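MRNA export factor (Human herpesvirus 1, PDB 4YXP) regulates viral gene expression, exports intronless viral mRNAs from the nucleus and inhibits host splicing, its folded C-terminal part forming an intertwined zinc-binding homodimer. Local coordinates at residues L123-C126 and K127-H131; K186-A189 and S190-F193. All blocks are in the same frame, centred on the assembly; numbering follows the deposited sequence.

Contact 1 of 2, residues L123-C126 and K127-H131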
ATOM      1  N   LEU B 123      -8.841   4.837  15.769  1.00 20.68           N
ATOM      2  CA  LEU B 123      -9.548   6.012  16.268  1.00 21.93           C
ATOM      3  C   LEU B 123     -10.481   5.682  17.436  1.00 22.31           C
ATOM      4  O   LEU B 123     -10.637   6.493  18.351  1.00 23.15           O
ATOM      5  CB  LEU B 123     -10.334   6.675  15.133  1.00 22.79           C
ATOM      6  CG  LEU B 123      -9.499   7.257  13.980  1.00 23.69           C
ATOM      7  CD1 LEU B 123     -10.375   8.080  13.052  1.00 24.41           C
ATOM      8  CD2 LEU B 123      -8.331   8.100  14.481  1.00 24.94           C
ATOM      9  N   ALA B 124     -11.094   4.502  17.424  1.00 20.98           N
ATOM     10  CA  ALA B 124     -11.947   4.107  18.544  1.00 21.24           C
ATOM     11  C   ALA B 124     -11.100   3.883  19.796  1.00 20.88           C
ATOM     12  O   ALA B 124     -11.522   4.202  20.911  1.00 22.49           O
ATOM     13  CB  ALA B 124     -12.741   2.859  18.204  1.00 21.42           C
ATOM     14  N   TRP B 125      -9.902   3.339  19.604  1.00 20.44           N
ATOM     15  CA  TRP B 125      -8.948   3.161  20.699  1.00 22.45           C
ATOM     16  C   TRP B 125      -8.578   4.515  21.296  1.00 23.39           C
ATOM     17  O   TRP B 125      -8.564   4.685  22.515  1.00 23.54           O
ATOM     18  CB  TRP B 125      -7.696   2.428  20.203  1.00 22.97           C
ATOM     19  CG  TRP B 125      -6.645   2.195  21.254  1.00 23.86           C
ATOM     20  CD1 TRP B 125      -5.449   2.846  21.379  1.00 25.81           C
ATOM     21  CD2 TRP B 125      -6.692   1.234  22.319  1.00 24.20           C
ATOM     22  NE1 TRP B 125      -4.751   2.350  22.458  1.00 25.98           N
ATOM     23  CE2 TRP B 125      -5.492   1.361  23.049  1.00 24.74           C
ATOM     24  CE3 TRP B 125      -7.632   0.282  22.725  1.00 25.74           C
ATOM     25  CZ2 TRP B 125      -5.211   0.573  24.165  1.00 25.57           C
ATOM     26  CZ3 TRP B 125      -7.349  -0.502  23.834  1.00 26.86           C
ATOM     27  CH2 TRP B 125      -6.149  -0.350  24.539  1.00 26.24           C
ATOM     28  N   CYS B 126      -8.288   5.482  20.430  1.00 22.98           N
ATOM     29  CA  CYS B 126      -7.994   6.838  20.879  1.00 23.50           C
ATOM     30  C   CYS B 126      -9.183   7.435  21.626  1.00 23.49           C
ATOM     31  O   CYS B 126      -9.011   8.115  22.637  1.00 23.74           O
ATOM     32  CB  CYS B 126      -7.620   7.733  19.696  1.00 25.41           C
ATOM     33  SG  CYS B 126      -5.985   7.402  19.018  1.00 26.26           S
ATOM     34  N   LYS B 127     -10.390   7.186  21.127  1.00 23.86           N
ATOM     35  CA  LYS B 127     -11.581   7.751  21.748  1.00 24.45           C
ATOM     36  C   LYS B 127     -11.800   7.135  23.127  1.00 25.35           C
ATOM     37  O   LYS B 127     -12.277   7.802  24.048  1.00 26.14           O
ATOM     38  CB  LYS B 127     -12.822   7.542  20.874  1.00 23.97           C
ATOM     39  CG  LYS B 127     -14.017   8.344  21.375  1.00 24.45           C
ATOM     40  CD  LYS B 127     -15.269   8.155  20.537  1.00 25.91           C
ATOM     41  CE  LYS B 127     -16.425   8.949  21.140  1.00 28.69           C
ATOM     42  NZ  LYS B 127     -17.665   8.897  20.323  1.00 29.43           N
ATOM     43  N   MET B 128     -11.445   5.863  23.265  1.00 25.62           N
ATOM     44  CA  MET B 128     -11.566   5.176  24.546  1.00 27.27           C
ATOM     45  C   MET B 128     -10.570   5.753  25.551  1.00 27.19           C
ATOM     46  O   MET B 128     -10.914   5.980  26.714  1.00 27.84           O
ATOM     47  CB  MET B 128     -11.351   3.670  24.363  1.00 27.51           C
ATOM     48  CG  MET B 128     -11.401   2.857  25.659  1.00 28.58           C
ATOM     49  SD  MET B 128      -9.851   2.852  26.590  1.00 28.37           S
ATOM     50  CE  MET B 128      -8.749   2.030  25.442  1.00 27.72           C
ATOM     51  N   CYS B 129      -9.341   5.999  25.104  1.00 26.30           N
ATOM     52  CA  CYS B 129      -8.317   6.584  25.970  1.00 26.73           C
ATOM     53  C   CYS B 129      -8.762   7.954  26.469  1.00 25.95           C
ATOM     54  O   CYS B 129      -8.623   8.276  27.654  1.00 25.38           O
ATOM     55  CB  CYS B 129      -6.981   6.709  25.229  1.00 27.50           C
ATOM     56  SG  CYS B 129      -6.122   5.142  24.905  1.00 27.44           S
ATOM     57  N   ILE B 130      -9.291   8.757  25.551  1.00 25.55           N
ATOM     58  CA  ILE B 130      -9.761  10.099  25.867  1.00 27.81           C
ATOM     59  C   ILE B 130     -10.907  10.037  26.870  1.00 28.71           C
ATOM     60  O   ILE B 130     -10.958  10.824  27.815  1.00 29.34           O
ATOM     61  CB  ILE B 130     -10.180  10.841  24.578  1.00 29.22           C
ATOM     62  CG1 ILE B 130      -8.936  11.155  23.743  1.00 29.37           C
ATOM     63  CG2 ILE B 130     -10.954  12.125  24.903  1.00 33.00           C
ATOM     64  CD1 ILE B 130      -9.222  11.763  22.385  1.00 30.86           C
ATOM     65  N   HIS B 131     -11.828   9.103  26.658  1.00 30.17           N
ATOM     66  CA  HIS B 131     -12.934   8.892  27.586  1.00 31.66           C
ATOM     67  C   HIS B 131     -12.428   8.690  29.014  1.00 30.44           C
ATOM     68  O   HIS B 131     -12.970   9.259  29.964  1.00 31.55           O
ATOM     69  CB  HIS B 131     -13.768   7.684  27.153  1.00 32.86           C
ATOM     70  CG  HIS B 131     -14.799   7.270  28.159  1.00 35.63           C
ATOM     71  ND1 HIS B 131     -16.107   7.704  28.106  1.00 38.21           N
ATOM     72  CD2 HIS B 131     -14.714   6.463  29.243  1.00 35.95           C
ATOM     73  CE1 HIS B 131     -16.781   7.184  29.117  1.00 38.84           C
ATOM     74  NE2 HIS B 131     -15.962   6.426  29.822  1.00 37.55           N
TER

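Contact 2 of 2, residues K186-A189 and S190-F193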
ATOM      1  N   LYS B 186     -13.167  19.020   6.036  1.00 33.02           N
ATOM      2  CA  LYS B 186     -14.499  19.447   5.612  1.00 35.12           C
ATOM      3  C   LYS B 186     -15.377  18.268   5.196  1.00 34.65           C
ATOM      4  O   LYS B 186     -16.519  18.454   4.783  1.00 35.20           O
ATOM      5  CB  LYS B 186     -14.394  20.442   4.455  1.00 35.70           C
ATOM      6  CG  LYS B 186     -13.636  21.721   4.783  1.00 37.21           C
ATOM      7  CD  LYS B 186     -14.326  22.540   5.870  1.00 40.56           C
ATOM      8  CE  LYS B 186     -13.525  23.791   6.202  1.00 43.31           C
ATOM      9  NZ  LYS B 186     -13.969  24.443   7.465  1.00 45.25           N
ATOM     10  N   ASP B 187     -14.841  17.057   5.303  1.00 32.35           N
ATOM     11  CA  ASP B 187     -15.584  15.859   4.927  1.00 32.40           C
ATOM     12  C   ASP B 187     -14.901  14.632   5.517  1.00 30.79           C
ATOM     13  O   ASP B 187     -13.890  14.753   6.208  1.00 29.59           O
ATOM     14  CB  ASP B 187     -15.681  15.733   3.403  1.00 33.73           C
ATOM     15  CG  ASP B 187     -14.454  15.076   2.793  1.00 32.80           C
ATOM     16  OD1 ASP B 187     -13.328  15.561   3.037  1.00 31.58           O
ATOM     17  OD2 ASP B 187     -14.618  14.065   2.080  1.00 33.18           O
ATOM     18  N   ILE B 188     -15.442  13.451   5.237  1.00 30.98           N
ATOM     19  CA  ILE B 188     -14.914  12.225   5.828  1.00 29.77           C
ATOM     20  C   ILE B 188     -13.515  11.904   5.296  1.00 28.02           C
ATOM     21  O   ILE B 188     -12.651  11.444   6.048  1.00 26.72           O
ATOM     22  CB  ILE B 188     -15.877  11.037   5.593  1.00 30.23           C
ATOM     23  CG1 ILE B 188     -15.349   9.770   6.276  1.00 28.92           C
ATOM     24  CG2 ILE B 188     -16.087  10.783   4.102  1.00 31.45           C
ATOM     25  CD1 ILE B 188     -15.252   9.875   7.786  1.00 29.79           C
ATOM     26  N   ALA B 189     -13.281  12.136   4.010  1.00 27.17           N
ATOM     27  CA  ALA B 189     -11.984  11.818   3.427  1.00 24.87           C
ATOM     28  C   ALA B 189     -10.892  12.671   4.061  1.00 23.42           C
ATOM     29  O   ALA B 189      -9.865  12.148   4.497  1.00 24.65           O
ATOM     30  CB  ALA B 189     -12.003  12.013   1.921  1.00 26.44           C
ATOM     31  N   SER B 190     -11.112  13.980   4.115  1.00 23.35           N
ATOM     32  CA  SER B 190     -10.121  14.875   4.701  1.00 25.53           C
ATOM     33  C   SER B 190      -9.990  14.623   6.206  1.00 25.78           C
ATOM     34  O   SER B 190      -8.907  14.768   6.767  1.00 26.74           O
ATOM     35  CB  SER B 190     -10.477  16.341   4.427  1.00 27.77           C
ATOM     36  OG  SER B 190     -11.798  16.653   4.822  1.00 29.68           O
ATOM     37  N   PHE B 191     -11.083  14.235   6.855  1.00 23.97           N
ATOM     38  CA  PHE B 191     -11.020  13.888   8.278  1.00 23.74           C
ATOM     39  C   PHE B 191     -10.065  12.724   8.508  1.00 23.54           C
ATOM     40  O   PHE B 191      -9.135  12.811   9.318  1.00 23.00           O
ATOM     41  CB  PHE B 191     -12.403  13.525   8.830  1.00 24.57           C
ATOM     42  CG  PHE B 191     -12.357  12.954  10.224  1.00 24.90           C
ATOM     43  CD1 PHE B 191     -12.239  13.788  11.323  1.00 26.49           C
ATOM     44  CD2 PHE B 191     -12.407  11.587  10.430  1.00 24.58           C
ATOM     45  CE1 PHE B 191     -12.182  13.268  12.606  1.00 27.08           C
ATOM     46  CE2 PHE B 191     -12.351  11.058  11.712  1.00 25.41           C
ATOM     47  CZ  PHE B 191     -12.237  11.899  12.799  1.00 26.17           C
ATOM     48  N   VAL B 192     -10.300  11.627   7.797  1.00 23.96           N
ATOM     49  CA  VAL B 192      -9.513  10.419   7.981  1.00 23.30           C
ATOM     50  C   VAL B 192      -8.028  10.690   7.733  1.00 22.58           C
ATOM     51  O   VAL B 192      -7.174  10.293   8.520  1.00 20.75           O
ATOM     52  CB  VAL B 192     -10.028   9.286   7.067  1.00 24.35           C
ATOM     53  CG1 VAL B 192      -9.070   8.095   7.068  1.00 24.14           C
ATOM     54  CG2 VAL B 192     -11.413   8.839   7.516  1.00 25.47           C
ATOM     55  N   PHE B 193      -7.706  11.371   6.646  1.00 22.56           N
ATOM     56  CA  PHE B 193      -6.302  11.507   6.284  1.00 22.26           C
ATOM     57  C   PHE B 193      -5.585  12.581   7.103  1.00 21.96           C
ATOM     58  O   PHE B 193      -4.428  12.396   7.472  1.00 22.14           O
ATOM     59  CB  PHE B 193      -6.183  11.762   4.781  1.00 23.00           C
ATOM     60  CG  PHE B 193      -6.324  10.508   3.973  1.00 22.97           C
ATOM     61  CD1 PHE B 193      -5.241   9.662   3.803  1.00 23.36           C
ATOM     62  CD2 PHE B 193      -7.548  10.141   3.438  1.00 22.89           C
ATOM     63  CE1 PHE B 193      -5.368   8.486   3.082  1.00 24.14           C
ATOM     64  CE2 PHE B 193      -7.681   8.966   2.720  1.00 23.45           C
ATOM     65  CZ  PHE B 193      -6.591   8.139   2.541  1.00 24.13           C
TER

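Contact 1 of 2, residues L123-C126 and K127-H131
W125 lies broadside to two sulfur-bearing side chains, M128 and C129, one helical turn further on, which makes this a Met-aromatic contact joined by a cysteine sulfur-aromatic one along helix 112-132. Both approach the same face of the indole, but each takes a different ring. The methyl CE of M128 sits 3.5 Å from the centroid of the W125 six-membered ring and 19° off its normal, a CH-pi contact; its displacement is toward the rim, where CE comes within 3.3 Å of W125 CZ3. M128 SD stands further above that ring, 5.2 Å from its centroid, so the methyl rather than the sulfur makes the close approach. Three torsions explain this: CG of M128 is anti to the backbone N (chi1 178°), which runs the side chain alongside that of W125, and the bends at chi2 and chi3 then fold the methyl inward over the indole. C129 SG takes the five-membered ring, 4.2 Å from its centroid and over the same face.

The indole is held by more than sulfur. Its NE1 donates a hydrogen bond to D140, I142 and I143 of helix 141-144 pack against it, and F269 of the second subunit touches it, placing the cluster at the dimer interface. K127 extends the other way, its NZ bonded to the carbonyl oxygen of Y226 and its charge in a cation-pi contact with W75.

Four successive i to i+4 backbone bonds fix the spacing of these side chains, from K127 N to L123 O through I130 N to C126 O. The C129 N to W125 O bond, 3.0 Å long with an N-H...O angle of 160°, directly ties the two residues whose side chains meet at the five-membered ring.

Contact 2 of 2, residues K186-A189 and S190-F193
The chain leaves an extended D187 and turns at once into helix 188-204, whose first i to i+4 bonds run from F191 N to D187 O, V192 N to I188 O and F193 N to A189 O. Across this turn D187 OD1 takes two donors from S190: the hydroxyl OG at 2.6 Å, on the anti side of the carboxylate, and the backbone N at 2.9 Å, from above its plane. D187 OD2 adds a weak bond from A189 N and is also hydrogen-bonded to the hydroxyl of Y164. D187 is thus the N-cap of the helix, satisfying amides that have no carbonyl partner a turn earlier. With chi1 at 53°, S190 OG lies between its own backbone N and carbonyl carbon, where it can donate to D187 OD1 while accepting from K186 N at 3.0 Å, with an N-H...O angle of 164°. K186 itself reaches D9 of the second subunit in a salt bridge. On the apolar side I188 and V192 run side by side, I188 CD1 lying 4.0 Å from V192 CG2. The F193 ring presents its edge to a carbonyl, with CD2 3.2 Å from A189 O.

How the contacts relate
Contact 1 precedes contact 2 along the chain, on helix 112-132 and at the start of helix 188-204, with centres about 18 Å apart. The two helices nevertheless meet directly: L123 CD1 packs on F191 CE2 at 3.8 Å, and L123 also touches I195 and L196 further along the second helix. The zinc site of C163, H242, C246 and C251 lies nearer contact 2, the A189 side chain being about 12 Å from the zinc ion and that of D187 about 9 Å from that of H242. Contact 1 lies away from that site. Each meets the second subunit, through F269 of that subunit at contact 1 and its D9, T12, L16 and I19 at contact 2.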